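Local coordinates for protein GH26C (Muricauda sp. MAR_2010_75, PDB 6Q78) that probably hydrolyses internal beta-1,4-mannosidic bonds in mannans as a family 26 glycoside hydrolase (EC 3.2.1.78) with a TIM-barrel fold, at residues 168-171 with 172-175; 253-257 with 258-262; 321-324 with 325-328. All coordinates share one frame; numbering follows the deposited sequence.

Interaction 1 (168-171 with 172-175)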
# COMPACT_ATOMS: atom_id res chain seq x y z
N HIS A 168 -4.63 1.91 -20.57
CA HIS A 168 -4.58 3.06 -19.67
C HIS A 168 -5.35 2.79 -18.40
O HIS A 168 -6.43 2.17 -18.42
CB HIS A 168 -5.19 4.30 -20.37
CG HIS A 168 -4.49 4.68 -21.63
ND1 HIS A 168 -3.19 5.14 -21.66
CD2 HIS A 168 -4.90 4.63 -22.92
CE1 HIS A 168 -2.84 5.38 -22.92
NE2 HIS A 168 -3.86 5.07 -23.70
N PHE A 169 -4.81 3.26 -17.28
CA PHE A 169 -5.57 3.32 -16.05
C PHE A 169 -5.98 4.73 -15.65
O PHE A 169 -6.95 4.89 -14.90
CB PHE A 169 -4.82 2.67 -14.86
CG PHE A 169 -3.37 3.00 -14.79
CD1 PHE A 169 -2.95 4.18 -14.23
CD2 PHE A 169 -2.43 2.13 -15.29
CE1 PHE A 169 -1.62 4.50 -14.20
CE2 PHE A 169 -1.09 2.44 -15.27
CZ PHE A 169 -0.70 3.63 -14.73
N TYR A 170 -5.31 5.77 -16.18
CA TYR A 170 -5.68 7.15 -15.87
C TYR A 170 -6.83 7.57 -16.77
O TYR A 170 -6.77 7.41 -18.01
CB TYR A 170 -4.49 8.08 -16.11
CG TYR A 170 -3.43 8.05 -15.02
CD1 TYR A 170 -3.80 8.02 -13.68
CD2 TYR A 170 -2.08 8.00 -15.34
CE1 TYR A 170 -2.85 7.98 -12.67
CE2 TYR A 170 -1.11 7.98 -14.31
CZ TYR A 170 -1.52 7.97 -12.99
OH TYR A 170 -0.57 7.92 -11.97
N THR A 171 -7.91 8.06 -16.16
CA THR A 171 -9.10 8.40 -16.93
C THR A 171 -8.83 9.48 -17.97
O THR A 171 -9.52 9.53 -18.98
CB THR A 171 -10.22 8.83 -16.00
OG1 THR A 171 -9.73 9.88 -15.16
CG2 THR A 171 -10.64 7.66 -15.15
N SER A 172 -7.85 10.37 -17.74
CA SER A 172 -7.58 11.44 -18.71
C SER A 172 -7.07 10.90 -20.03
O SER A 172 -7.12 11.60 -21.05
CB SER A 172 -6.52 12.39 -18.14
OG SER A 172 -5.29 11.72 -17.96
N GLU A 173 -6.55 9.67 -20.03
CA GLU A 173 -5.97 9.05 -21.21
C GLU A 173 -6.91 8.11 -21.93
O GLU A 173 -6.57 7.63 -23.02
CB GLU A 173 -4.69 8.27 -20.82
CG GLU A 173 -3.64 9.13 -20.13
CD GLU A 173 -2.49 8.32 -19.54
OE1 GLU A 173 -2.52 7.07 -19.59
OE2 GLU A 173 -1.54 8.93 -19.02
N MET A 174 -8.08 7.79 -21.37
CA MET A 174 -8.96 6.86 -22.06
C MET A 174 -10.16 7.59 -22.66
O MET A 174 -10.34 8.80 -22.49
CB MET A 174 -9.38 5.71 -21.13
CG MET A 174 -10.21 6.17 -19.98
SD MET A 174 -10.50 4.84 -18.77
CE MET A 174 -9.04 4.82 -17.96
N THR A 175 -11.01 6.85 -23.38
CA THR A 175 -12.19 7.46 -23.98
C THR A 175 -13.29 7.63 -22.94
O THR A 175 -13.27 7.03 -21.86
CB THR A 175 -12.73 6.61 -25.13
OG1 THR A 175 -13.31 5.41 -24.62
CG2 THR A 175 -11.59 6.21 -26.06
O HOH W 1 -2.67 5.36 -17.79
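Met-174 fills the packed side of this turn, in the loop between strand 153-157 and helix 176-186. Its chain bends at the sulfur (chi3 78°), which brings CE back under the peptides of residues 168-171. CE lies 3.4 Å from Tyr-170 O. It also meets Phe-169 O, and Trp-234 touches the same side chain. Thr-171 is buried here too; its OG1 is hydrogen-bonded to Asp-231 O. Two backbone bonds close the turn. Glu-173 N reaches Tyr-170 O at 3.0 Å, and Met-174 N reaches Thr-171 O at 3.3 Å.

The other side is looser and carries His-168 and the exposed Glu-173. Glu-173 CB sits over one face of the imidazole, 3.8 Å from the ring centroid, as a CH-pi contact. The carboxylate stands at 78° to the ring. Its OE1 accepts a weak, bent bond from His-168 ND1 at 2.9 Å. Water 1 donates to the same OE1 and accepts from Tyr-170 N. Tyr-170 OH bonds a Tris molecule, probably from the crystallisation liquor. One carboxylate oxygen thus gathers an imidazole N-H and a water, which would probably favour a charged Glu-173.

Interaction 2 (253-257 with 258-262)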
# COMPACT_ATOMS: atom_id res chain seq x y z
N VAL A 253 -12.43 -9.97 -3.15
CA VAL A 253 -11.90 -10.67 -1.97
C VAL A 253 -12.32 -12.14 -1.98
O VAL A 253 -11.51 -13.04 -1.73
CB VAL A 253 -12.37 -9.95 -0.70
CG1 VAL A 253 -12.04 -10.79 0.54
CG2 VAL A 253 -11.68 -8.60 -0.63
N THR A 254 -13.61 -12.40 -2.23
CA THR A 254 -14.10 -13.77 -2.17
C THR A 254 -13.48 -14.63 -3.26
O THR A 254 -13.16 -15.80 -3.03
CB THR A 254 -15.62 -13.73 -2.24
OG1 THR A 254 -16.12 -13.04 -1.08
CG2 THR A 254 -16.23 -15.13 -2.30
N TYR A 255 -13.30 -14.07 -4.46
CA TYR A 255 -12.73 -14.87 -5.53
C TYR A 255 -11.28 -15.25 -5.22
O TYR A 255 -10.88 -16.40 -5.43
CB TYR A 255 -12.82 -14.11 -6.86
CG TYR A 255 -12.65 -14.99 -8.09
CD1 TYR A 255 -13.65 -15.85 -8.49
CD2 TYR A 255 -11.49 -14.94 -8.85
CE1 TYR A 255 -13.50 -16.65 -9.60
CE2 TYR A 255 -11.35 -15.73 -10.00
CZ TYR A 255 -12.35 -16.59 -10.35
OH TYR A 255 -12.22 -17.40 -11.47
N LEU A 256 -10.50 -14.29 -4.70
CA LEU A 256 -9.12 -14.59 -4.35
C LEU A 256 -9.02 -15.55 -3.16
O LEU A 256 -8.29 -16.55 -3.22
CB LEU A 256 -8.38 -13.31 -4.01
CG LEU A 256 -8.05 -12.47 -5.26
CD1 LEU A 256 -7.64 -11.08 -4.84
CD2 LEU A 256 -6.91 -13.14 -6.00
N LYS A 257 -9.76 -15.26 -2.09
CA LYS A 257 -9.64 -16.05 -0.86
C LYS A 257 -10.29 -17.42 -0.99
O LYS A 257 -9.71 -18.44 -0.57
CB LYS A 257 -10.26 -15.26 0.29
CG LYS A 257 -10.49 -16.06 1.57
CD LYS A 257 -10.93 -15.12 2.70
CE LYS A 257 -12.26 -14.48 2.44
NZ LYS A 257 -13.30 -15.50 2.67
N ASN A 258 -11.48 -17.49 -1.56
CA ASN A 258 -12.25 -18.73 -1.58
C ASN A 258 -12.05 -19.50 -2.88
O ASN A 258 -11.55 -20.63 -2.86
CB ASN A 258 -13.72 -18.41 -1.28
CG ASN A 258 -13.89 -17.80 0.10
OD1 ASN A 258 -14.47 -16.73 0.26
ND2 ASN A 258 -13.35 -18.46 1.11
N THR A 259 -12.41 -18.92 -4.03
CA THR A 259 -12.29 -19.66 -5.29
C THR A 259 -10.85 -20.05 -5.60
O THR A 259 -10.58 -21.18 -6.02
CB THR A 259 -12.91 -18.85 -6.42
OG1 THR A 259 -14.27 -18.59 -6.09
CG2 THR A 259 -12.88 -19.62 -7.73
N LEU A 260 -9.91 -19.12 -5.39
CA LEU A 260 -8.51 -19.34 -5.78
C LEU A 260 -7.63 -19.71 -4.59
O LEU A 260 -6.41 -19.85 -4.76
CB LEU A 260 -7.95 -18.11 -6.50
CG LEU A 260 -8.77 -17.70 -7.72
CD1 LEU A 260 -8.16 -16.49 -8.34
CD2 LEU A 260 -8.86 -18.85 -8.74
N SER A 261 -8.21 -19.86 -3.40
CA SER A 261 -7.50 -20.30 -2.19
C SER A 261 -6.20 -19.56 -1.93
O SER A 261 -5.18 -20.16 -1.54
CB SER A 261 -7.25 -21.81 -2.20
OG SER A 261 -8.48 -22.52 -2.36
N VAL A 262 -6.23 -18.23 -2.07
CA VAL A 262 -5.05 -17.43 -1.76
C VAL A 262 -5.04 -17.20 -0.25
O VAL A 262 -5.89 -16.49 0.29
CB VAL A 262 -5.04 -16.09 -2.49
CG1 VAL A 262 -3.80 -15.27 -2.05
CG2 VAL A 262 -4.98 -16.33 -4.01
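The C-terminal end of helix 242-259 widens at 255-257 into a pi-type turn, within the TIM barrel. Asn-258 N still bonds Thr-254 O at 2.8 Å. Two residues on, Leu-260 N reaches back five places to Tyr-255 O at 2.9 Å, lying nearly along the C=O axis (169°). Ser-261 then leaves the helix with positive phi. Val-262 N closes the end by bonding Leu-256 O at 2.9 Å.

Tyr-255 carries the side-chain contact. With CG opposite the backbone N (chi1 -163°), its ring runs beside the last turn. Thr-259 CG2 meets CE1 of the ring at 3.6 Å. Leu-260 CD1 meets CE2 of Tyr-255 at 3.7 Å. The OH of Tyr-255 bonds Glu-201 on helix 193-208, and Leu-260 touches Ala-204 of that helix. With an alanine here, Leu-260 CD1 and Thr-259 CG2 would probably lose their shared apolar surface, and Glu-201 would lose a hydrogen-bond partner. Leu-256 faces inward onto Met-265 of strand 265-269. On another flank, Lys-257 and Asn-258 run side by side. The lysine chain folds back at its last two torsions, and its NZ donates to Asn-258 OD1 at 2.9 Å.

Interaction 3 (321-324 with 325-328)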
# COMPACT_ATOMS: atom_id res chain seq x y z
N SER A 321 -7.45 5.97 12.22
CA SER A 321 -6.91 5.29 13.40
C SER A 321 -8.02 4.95 14.40
O SER A 321 -8.02 3.85 14.98
CB SER A 321 -5.84 6.19 14.03
OG SER A 321 -5.39 5.70 15.28
N ASP A 322 -8.98 5.85 14.60
CA ASP A 322 -10.09 5.56 15.51
C ASP A 322 -10.93 4.39 15.00
O ASP A 322 -11.35 3.53 15.79
CB ASP A 322 -11.01 6.78 15.68
CG ASP A 322 -10.44 7.84 16.60
OD1 ASP A 322 -9.48 7.55 17.36
OD2 ASP A 322 -11.00 8.97 16.58
N LEU A 323 -11.22 4.36 13.69
CA LEU A 323 -12.02 3.27 13.16
C LEU A 323 -11.27 1.95 13.25
O LEU A 323 -11.88 0.90 13.55
CB LEU A 323 -12.38 3.55 11.71
CG LEU A 323 -13.47 4.58 11.50
CD1 LEU A 323 -13.52 4.87 9.99
CD2 LEU A 323 -14.82 4.06 12.02
N ALA A 324 -9.96 1.96 12.99
CA ALA A 324 -9.18 0.74 13.13
C ALA A 324 -9.17 0.23 14.58
O ALA A 324 -9.22 -0.98 14.83
CB ALA A 324 -7.75 0.99 12.63
N GLU A 325 -9.10 1.14 15.55
CA GLU A 325 -9.20 0.70 16.94
C GLU A 325 -10.57 0.08 17.22
O GLU A 325 -10.67 -0.99 17.83
CB GLU A 325 -8.93 1.88 17.87
CG GLU A 325 -7.47 2.29 17.95
CD GLU A 325 -7.15 3.02 19.24
OE1 GLU A 325 -7.06 2.37 20.30
OE2 GLU A 325 -6.99 4.26 19.18
N GLU A 326 -11.63 0.71 16.74
CA GLU A 326 -12.97 0.21 17.03
C GLU A 326 -13.25 -1.14 16.36
O GLU A 326 -13.92 -2.00 16.95
CB GLU A 326 -14.00 1.26 16.63
CG GLU A 326 -14.07 2.40 17.63
CD GLU A 326 -14.92 3.54 17.15
OE1 GLU A 326 -14.86 4.62 17.78
OE2 GLU A 326 -15.63 3.35 16.14
N ARG A 327 -12.74 -1.34 15.14
CA ARG A 327 -13.09 -2.50 14.32
C ARG A 327 -12.00 -3.57 14.33
O ARG A 327 -12.13 -4.57 13.62
CB ARG A 327 -13.46 -2.08 12.91
CG ARG A 327 -14.79 -1.29 12.88
CD ARG A 327 -14.83 -0.31 11.77
NE ARG A 327 -16.06 0.48 11.84
CZ ARG A 327 -17.11 0.30 11.04
NH1 ARG A 327 -17.09 -0.66 10.12
NH2 ARG A 327 -18.19 1.08 11.17
N VAL A 328 -10.97 -3.40 15.15
CA VAL A 328 -9.84 -4.32 15.23
C VAL A 328 -9.19 -4.51 13.87
O VAL A 328 -9.02 -5.64 13.39
CB VAL A 328 -10.21 -5.66 15.92
CG1 VAL A 328 -8.96 -6.37 16.36
CG2 VAL A 328 -11.14 -5.41 17.11
O HOH W 2 -7.06 6.43 17.34
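A Schellman motif ends helix 306-327, the helix of the beta-alpha-beta unit between strands 293-298 and 330-336. Leu-323 and Arg-327 meet on its last turn. Their side chains lie alongside and point the same way, with Leu-323 CD2 3.8 Å from Arg-327 NE. Extended from CG to NE (chi3 -176°), the arginine chain carries its guanidinium beyond the leucine to a salt bridge with Asp-288. Both residues also touch Met-294 of strand 293-298, so this flank faces the barrel sheet.

The backbone keeps its four-residue spacing up to the last turn. Glu-325 N bonds Ser-321 O, Glu-326 N bonds Asp-322 O, and Arg-327 N bonds Leu-323 O at 2.9 Å. Val-328 then takes positive phi (55°) and turns the chain out of the helix.

Another flank is acidic and watered. Water 2 lies 2.8 Å from Ser-321 OG. It is also 2.7 Å from Asp-322 OD1 and 2.8 Å from Glu-325 OE2. The two carboxylates come within 4.5 Å, measured from Asp-322 OD1 to Glu-325 OE2. Their mutual repulsion is probably eased by Lys-366, whose NZ forms a salt bridge with Glu-325 OE1 and whose backbone N is hydrogen-bonded to Ser-321 OG. The strand, helix and parallel strand together form the beta-alpha-beta unit that is repeated round a TIM barrel.

In the fold
The three contacts follow one another along the chain and do not touch. All lie within the family 26 glycoside hydrolase range. Interaction 1 is in the loop after strand 153-157, on the side of the barrel where strands end. Interactions 2 and 3 close helices that run back to the start of the next strand, 265-269 and 330-336. Their centres are 25 Å apart, with nearest atoms about 14 Å apart. Interaction 1 is 29 Å from interaction 2 and 35 Å from interaction 3, centre to centre. In TIM barrels the active site lies at the C-terminal ends of the strands. The Tris molecule on Tyr-170 may mark a pocket there.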